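PDB 5TGF: beta-lactamase-related domain-containing protein from Bacteroides dorei DSM 17855, which is of uncharacterised function but belongs to the beta-lactamase family and is probably a serine hydrolase of the penicillin-binding type. Local coordinates for residues A281-Y293 with I296-V310. Sequence-based numbering, arbitrary orientation.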
loop_
_atom_site.group_PDB
_atom_site.type_symbol
_atom_site.label_atom_id
_atom_site.label_comp_id
_atom_site.label_asym_id
_atom_site.label_seq_id
_atom_site.Cartn_x
_atom_site.Cartn_y
_atom_site.Cartn_z
ATOM N N ALA A 281 -6.269 -13.326 -6.869
ATOM C CA ALA A 281 -6.947 -12.075 -6.544
ATOM C C ALA A 281 -7.111 -11.276 -7.845
ATOM O O ALA A 281 -6.178 -11.151 -8.643
ATOM C CB ALA A 281 -6.130 -11.284 -5.524
ATOM N N TYR A 282 -8.314 -10.806 -8.086
ATOM C CA TYR A 282 -8.595 -10.016 -9.278
ATOM C C TYR A 282 -8.947 -8.567 -8.967
ATOM O O TYR A 282 -9.020 -7.727 -9.872
ATOM C CB TYR A 282 -9.685 -10.708 -10.118
ATOM C CG TYR A 282 -11.059 -10.799 -9.518
ATOM C CD1 TYR A 282 -11.948 -9.741 -9.595
ATOM C CD2 TYR A 282 -11.498 -11.975 -8.922
ATOM C CE1 TYR A 282 -13.217 -9.822 -9.053
ATOM C CE2 TYR A 282 -12.771 -12.067 -8.366
ATOM C CZ TYR A 282 -13.630 -10.987 -8.463
ATOM O OH TYR A 282 -14.881 -11.042 -7.935
ATOM N N GLN A 283 -9.084 -8.240 -7.699
ATOM C CA GLN A 283 -9.050 -6.821 -7.282
ATOM C C GLN A 283 -8.088 -6.661 -6.111
ATOM O O GLN A 283 -8.191 -7.376 -5.099
ATOM C CB GLN A 283 -10.438 -6.307 -6.928
ATOM C CG GLN A 283 -10.477 -4.779 -6.764
ATOM C CD GLN A 283 -11.889 -4.212 -6.728
ATOM O OE1 GLN A 283 -12.479 -3.969 -7.772
ATOM N NE2 GLN A 283 -12.430 -3.999 -5.523
ATOM N N ILE A 284 -7.126 -5.779 -6.295
ATOM C CA ILE A 284 -6.079 -5.502 -5.327
ATOM C C ILE A 284 -6.034 -3.963 -5.069
ATOM O O ILE A 284 -6.268 -3.134 -5.969
ATOM C CB ILE A 284 -4.725 -5.979 -5.898
ATOM C CG1 ILE A 284 -4.703 -7.520 -6.018
ATOM C CG2 ILE A 284 -3.551 -5.533 -5.027
ATOM C CD1 ILE A 284 -3.761 -7.990 -7.082
ATOM N N SER A 285 -5.745 -3.591 -3.823
ATOM C CA SER A 285 -5.723 -2.194 -3.429
ATOM C C SER A 285 -4.767 -1.942 -2.284
ATOM O O SER A 285 -4.241 -2.880 -1.657
ATOM C CB SER A 285 -7.117 -1.780 -2.989
ATOM O OG SER A 285 -7.331 -2.312 -1.685
ATOM N N SER A 286 -4.527 -0.652 -2.013
ATOM C CA SER A 286 -3.778 -0.213 -0.826
ATOM C C SER A 286 -4.370 1.116 -0.261
ATOM O O SER A 286 -3.761 2.182 -0.387
ATOM C CB SER A 286 -2.301 -0.066 -1.160
ATOM O OG SER A 286 -1.489 -0.050 0.024
ATOM N N PRO A 287 -5.575 1.060 0.360
ATOM C CA PRO A 287 -6.200 2.291 0.818
ATOM C C PRO A 287 -5.452 2.913 1.983
ATOM O O PRO A 287 -4.886 2.199 2.788
ATOM C CB PRO A 287 -7.594 1.854 1.282
ATOM C CG PRO A 287 -7.745 0.459 0.805
ATOM C CD PRO A 287 -6.360 -0.116 0.735
ATOM N N GLY A 288 -5.477 4.234 2.073
ATOM C CA GLY A 288 -4.974 4.941 3.261
ATOM C C GLY A 288 -6.131 5.464 4.087
ATOM O O GLY A 288 -7.207 5.672 3.557
ATOM N N TRP A 289 -5.884 5.728 5.360
ATOM C CA TRP A 289 -6.941 6.102 6.285
ATOM C C TRP A 289 -7.648 7.401 5.862
ATOM O O TRP A 289 -8.810 7.612 6.222
ATOM C CB TRP A 289 -6.420 6.243 7.722
ATOM C CG TRP A 289 -5.440 7.395 7.930
ATOM C CD1 TRP A 289 -4.081 7.312 7.807
ATOM C CD2 TRP A 289 -5.714 8.745 8.323
ATOM N NE1 TRP A 289 -3.507 8.515 8.025
ATOM C CE2 TRP A 289 -4.468 9.415 8.387
ATOM C CE3 TRP A 289 -6.876 9.468 8.592
ATOM C CZ2 TRP A 289 -4.358 10.769 8.696
ATOM C CZ3 TRP A 289 -6.762 10.830 8.937
ATOM C CH2 TRP A 289 -5.511 11.452 8.984
ATOM N N ALA A 290 -6.910 8.300 5.186
ATOM C CA ALA A 290 -7.388 9.645 4.882
ATOM C C ALA A 290 -8.022 9.785 3.505
ATOM O O ALA A 290 -8.368 10.917 3.087
ATOM C CB ALA A 290 -6.250 10.668 5.047
ATOM N N GLY A 291 -8.244 8.669 2.820
ATOM C CA GLY A 291 -9.048 8.656 1.609
ATOM C C GLY A 291 -8.374 8.251 0.307
ATOM O O GLY A 291 -9.056 7.914 -0.646
ATOM N N ALA A 292 -7.046 8.186 0.280
ATOM C CA ALA A 292 -6.346 7.736 -0.913
ATOM C C ALA A 292 -6.724 6.266 -1.196
ATOM O O ALA A 292 -6.668 5.409 -0.285
ATOM C CB ALA A 292 -4.836 7.862 -0.737
ATOM N N TYR A 293 -7.116 5.986 -2.425
ATOM C CA TYR A 293 -7.568 4.640 -2.818
ATOM C C TYR A 293 -7.041 4.307 -4.215
ATOM O O TYR A 293 -7.643 4.726 -5.228
ATOM C CB TYR A 293 -9.070 4.573 -2.825
ATOM C CG TYR A 293 -9.595 3.179 -3.136
ATOM C CD1 TYR A 293 -9.500 2.146 -2.198
ATOM C CD2 TYR A 293 -10.255 2.923 -4.314
ATOM C CE1 TYR A 293 -9.988 0.876 -2.483
ATOM C CE2 TYR A 293 -10.745 1.673 -4.608
ATOM C CZ TYR A 293 -10.619 0.650 -3.683
ATOM O OH TYR A 293 -11.104 -0.608 -4.020
ATOM N N ILE A 296 -6.480 -2.028 -8.658
ATOM C CA ILE A 296 -6.500 -2.697 -9.947
ATOM C C ILE A 296 -7.632 -3.727 -9.897
ATOM O O ILE A 296 -7.770 -4.469 -8.904
ATOM C CB ILE A 296 -5.176 -3.397 -10.209
ATOM C CG1 ILE A 296 -4.059 -2.380 -10.444
ATOM C CG2 ILE A 296 -5.281 -4.366 -11.367
ATOM C CD1 ILE A 296 -2.700 -3.042 -10.572
ATOM N N ASN A 297 -8.447 -3.776 -10.956
ATOM C CA ASN A 297 -9.408 -4.864 -11.159
ATOM C C ASN A 297 -9.094 -5.566 -12.482
ATOM O O ASN A 297 -9.303 -4.998 -13.586
ATOM C CB ASN A 297 -10.846 -4.355 -11.122
ATOM C CG ASN A 297 -11.874 -5.499 -11.181
ATOM O OD1 ASN A 297 -11.858 -6.321 -12.101
ATOM N ND2 ASN A 297 -12.719 -5.587 -10.174
ATOM N N LYS A 298 -8.529 -6.759 -12.378
ATOM C CA LYS A 298 -8.071 -7.464 -13.578
ATOM C C LYS A 298 -9.214 -7.921 -14.485
ATOM O O LYS A 298 -9.018 -8.059 -15.666
ATOM C CB LYS A 298 -7.184 -8.645 -13.219
ATOM C CG LYS A 298 -5.907 -8.232 -12.498
ATOM C CD LYS A 298 -5.051 -9.441 -12.199
ATOM C CE LYS A 298 -4.081 -9.146 -11.066
ATOM N NZ LYS A 298 -3.004 -10.153 -11.013
ATOM N N ARG A 299 -10.374 -8.207 -13.917
ATOM C CA ARG A 299 -11.518 -8.610 -14.701
ATOM C C ARG A 299 -12.091 -7.460 -15.515
ATOM O O ARG A 299 -12.417 -7.665 -16.677
ATOM C CB ARG A 299 -12.591 -9.192 -13.803
ATOM C CG ARG A 299 -12.196 -10.567 -13.295
ATOM C CD ARG A 299 -13.429 -11.357 -12.925
ATOM N NE ARG A 299 -13.061 -12.646 -12.354
ATOM C CZ ARG A 299 -13.876 -13.375 -11.609
ATOM N NH1 ARG A 299 -15.110 -12.929 -11.354
ATOM N NH2 ARG A 299 -13.455 -14.546 -11.134
ATOM N N ASP A 300 -12.150 -6.265 -14.926
ATOM C CA ASP A 300 -12.508 -5.026 -15.651
ATOM C C ASP A 300 -11.425 -4.567 -16.624
ATOM O O ASP A 300 -11.702 -3.787 -17.496
ATOM C CB ASP A 300 -12.754 -3.863 -14.694
ATOM C CG ASP A 300 -13.908 -4.099 -13.728
ATOM O OD1 ASP A 300 -14.768 -4.944 -14.057
ATOM O OD2 ASP A 300 -13.943 -3.414 -12.650
ATOM N N GLY A 301 -10.185 -4.980 -16.402
ATOM C CA GLY A 301 -9.030 -4.434 -17.109
ATOM C C GLY A 301 -8.714 -2.987 -16.717
ATOM O O GLY A 301 -8.254 -2.198 -17.548
ATOM N N VAL A 302 -8.989 -2.652 -15.456
ATOM C CA VAL A 302 -8.944 -1.297 -14.954
ATOM C C VAL A 302 -7.808 -1.112 -13.926
ATOM O O VAL A 302 -7.551 -2.002 -13.082
ATOM C CB VAL A 302 -10.301 -0.925 -14.300
ATOM C CG1 VAL A 302 -10.153 0.239 -13.377
ATOM C CG2 VAL A 302 -11.359 -0.596 -15.356
ATOM N N TYR A 303 -7.132 0.031 -14.000
ATOM C CA TYR A 303 -6.471 0.585 -12.822
ATOM C C TYR A 303 -6.907 2.033 -12.592
ATOM O O TYR A 303 -7.303 2.734 -13.527
ATOM C CB TYR A 303 -4.954 0.402 -12.874
ATOM C CG TYR A 303 -4.260 1.104 -14.021
ATOM C CD1 TYR A 303 -3.736 2.362 -13.848
ATOM C CD2 TYR A 303 -4.083 0.481 -15.252
ATOM C CE1 TYR A 303 -3.111 3.033 -14.868
ATOM C CE2 TYR A 303 -3.401 1.128 -16.284
ATOM C CZ TYR A 303 -2.934 2.419 -16.072
ATOM O OH TYR A 303 -2.297 3.138 -17.047
ATOM N N GLY A 304 -7.010 2.422 -11.321
ATOM C CA GLY A 304 -7.369 3.765 -10.958
ATOM C C GLY A 304 -6.783 4.247 -9.638
ATOM O O GLY A 304 -6.346 3.456 -8.763
ATOM N N PHE A 305 -6.929 5.537 -9.411
ATOM C CA PHE A 305 -6.431 6.120 -8.171
ATOM C C PHE A 305 -7.272 7.334 -7.868
ATOM O O PHE A 305 -7.431 8.219 -8.728
ATOM C CB PHE A 305 -4.963 6.484 -8.306
ATOM C CG PHE A 305 -4.345 7.044 -7.043
ATOM C CD1 PHE A 305 -4.599 6.452 -5.808
ATOM C CD2 PHE A 305 -3.388 8.039 -7.111
ATOM C CE1 PHE A 305 -3.980 6.888 -4.651
ATOM C CE2 PHE A 305 -2.773 8.501 -5.963
ATOM C CZ PHE A 305 -3.081 7.944 -4.724
ATOM N N PHE A 306 -7.843 7.371 -6.667
ATOM C CA PHE A 306 -8.416 8.603 -6.110
ATOM C C PHE A 306 -7.474 9.124 -5.024
ATOM O O PHE A 306 -7.128 8.390 -4.049
ATOM C CB PHE A 306 -9.806 8.324 -5.521
ATOM C CG PHE A 306 -10.390 9.454 -4.728
ATOM C CD1 PHE A 306 -10.925 10.585 -5.365
ATOM C CD2 PHE A 306 -10.485 9.377 -3.352
ATOM C CE1 PHE A 306 -11.518 11.602 -4.618
ATOM C CE2 PHE A 306 -11.048 10.389 -2.614
ATOM C CZ PHE A 306 -11.544 11.523 -3.248
ATOM N N ILE A 307 -7.069 10.394 -5.164
ATOM C CA ILE A 307 -6.159 11.023 -4.203
ATOM C C ILE A 307 -6.850 12.218 -3.530
ATOM O O ILE A 307 -7.537 13.031 -4.172
ATOM C CB ILE A 307 -4.818 11.416 -4.839
ATOM C CG1 ILE A 307 -3.772 11.724 -3.775
ATOM C CG2 ILE A 307 -4.983 12.566 -5.820
ATOM C CD1 ILE A 307 -2.386 11.997 -4.371
ATOM N N ALA A 308 -6.715 12.274 -2.207
ATOM C CA ALA A 308 -7.332 13.246 -1.369
ATOM C C ALA A 308 -6.880 13.002 0.072
ATOM O O ALA A 308 -6.284 11.958 0.360
ATOM C CB ALA A 308 -8.851 13.157 -1.465
ATOM N N HIS A 309 -7.163 13.957 0.946
ATOM C CA HIS A 309 -6.828 13.840 2.375
ATOM C C HIS A 309 -8.003 14.400 3.175
ATOM O O HIS A 309 -8.313 15.581 3.124
ATOM C CB HIS A 309 -5.517 14.552 2.731
ATOM C CG HIS A 309 -4.996 14.210 4.098
ATOM N ND1 HIS A 309 -5.716 14.453 5.255
ATOM C CD2 HIS A 309 -3.870 13.572 4.491
ATOM C CE1 HIS A 309 -5.040 13.984 6.297
ATOM N NE2 HIS A 309 -3.932 13.431 5.857
ATOM N N VAL A 310 -8.661 13.531 3.919
ATOM C CA VAL A 310 -9.862 13.909 4.713
ATOM C C VAL A 310 -9.527 15.063 5.654
ATOM O O VAL A 310 -8.375 15.214 6.138
ATOM C CB VAL A 310 -10.426 12.660 5.479
ATOM C CG1 VAL A 310 -9.523 12.333 6.673
ATOM C CG2 VAL A 310 -11.872 12.846 5.923
#
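Arg299 lays its guanidinium flat over one face of the Tyr282 ring, the planes only 8° apart and CZ 3.9 Å from the ring centroid, so that stacking and a cation-pi interaction coincide; its CD adds a CH-pi contact over the same face. The reach comes from an arginine chain extended from CG to NE. Beside this pair, Asn297 ND2 gives a nearly straight hydrogen bond of 2.9 Å to Gln283 OE1. The bond lies close to the asparagine amide plane but tilts from that of the glutamine carbonyl, the two amides being steeply turned against each other. Asn297 OD1 receives Asp300 N in an Asx motif, which fixes the amide's rotation at the turn. Between the main chains, Ile284 and Ile296 exchange two hydrogen bonds, and Lys298 N gives one to Tyr282 O at 2.7 Å.

At the far end Ala290 CB sits squarely over the His309 ring, 3.6 Å from its centroid. The imidazole is held by ND1 bonding to Val310 O and by NE2 bonding to His195, while Trp289, its NE1 bonded to Gly194 O, lies obliquely against it. Tyr293 and Phe306 form a second reciprocal backbone pair. The backbone pairs put strand 293-297 between strands 281-285 and 302-307 in the central sheet of a beta-lactamase-like fold, and the Trp289, Ala290 and His309 cluster joins the turn to the chain beyond strand 302-307. Helix 328-337 packs against Gln283, Asn297 and Phe306, and helix 207-218 against Ile296.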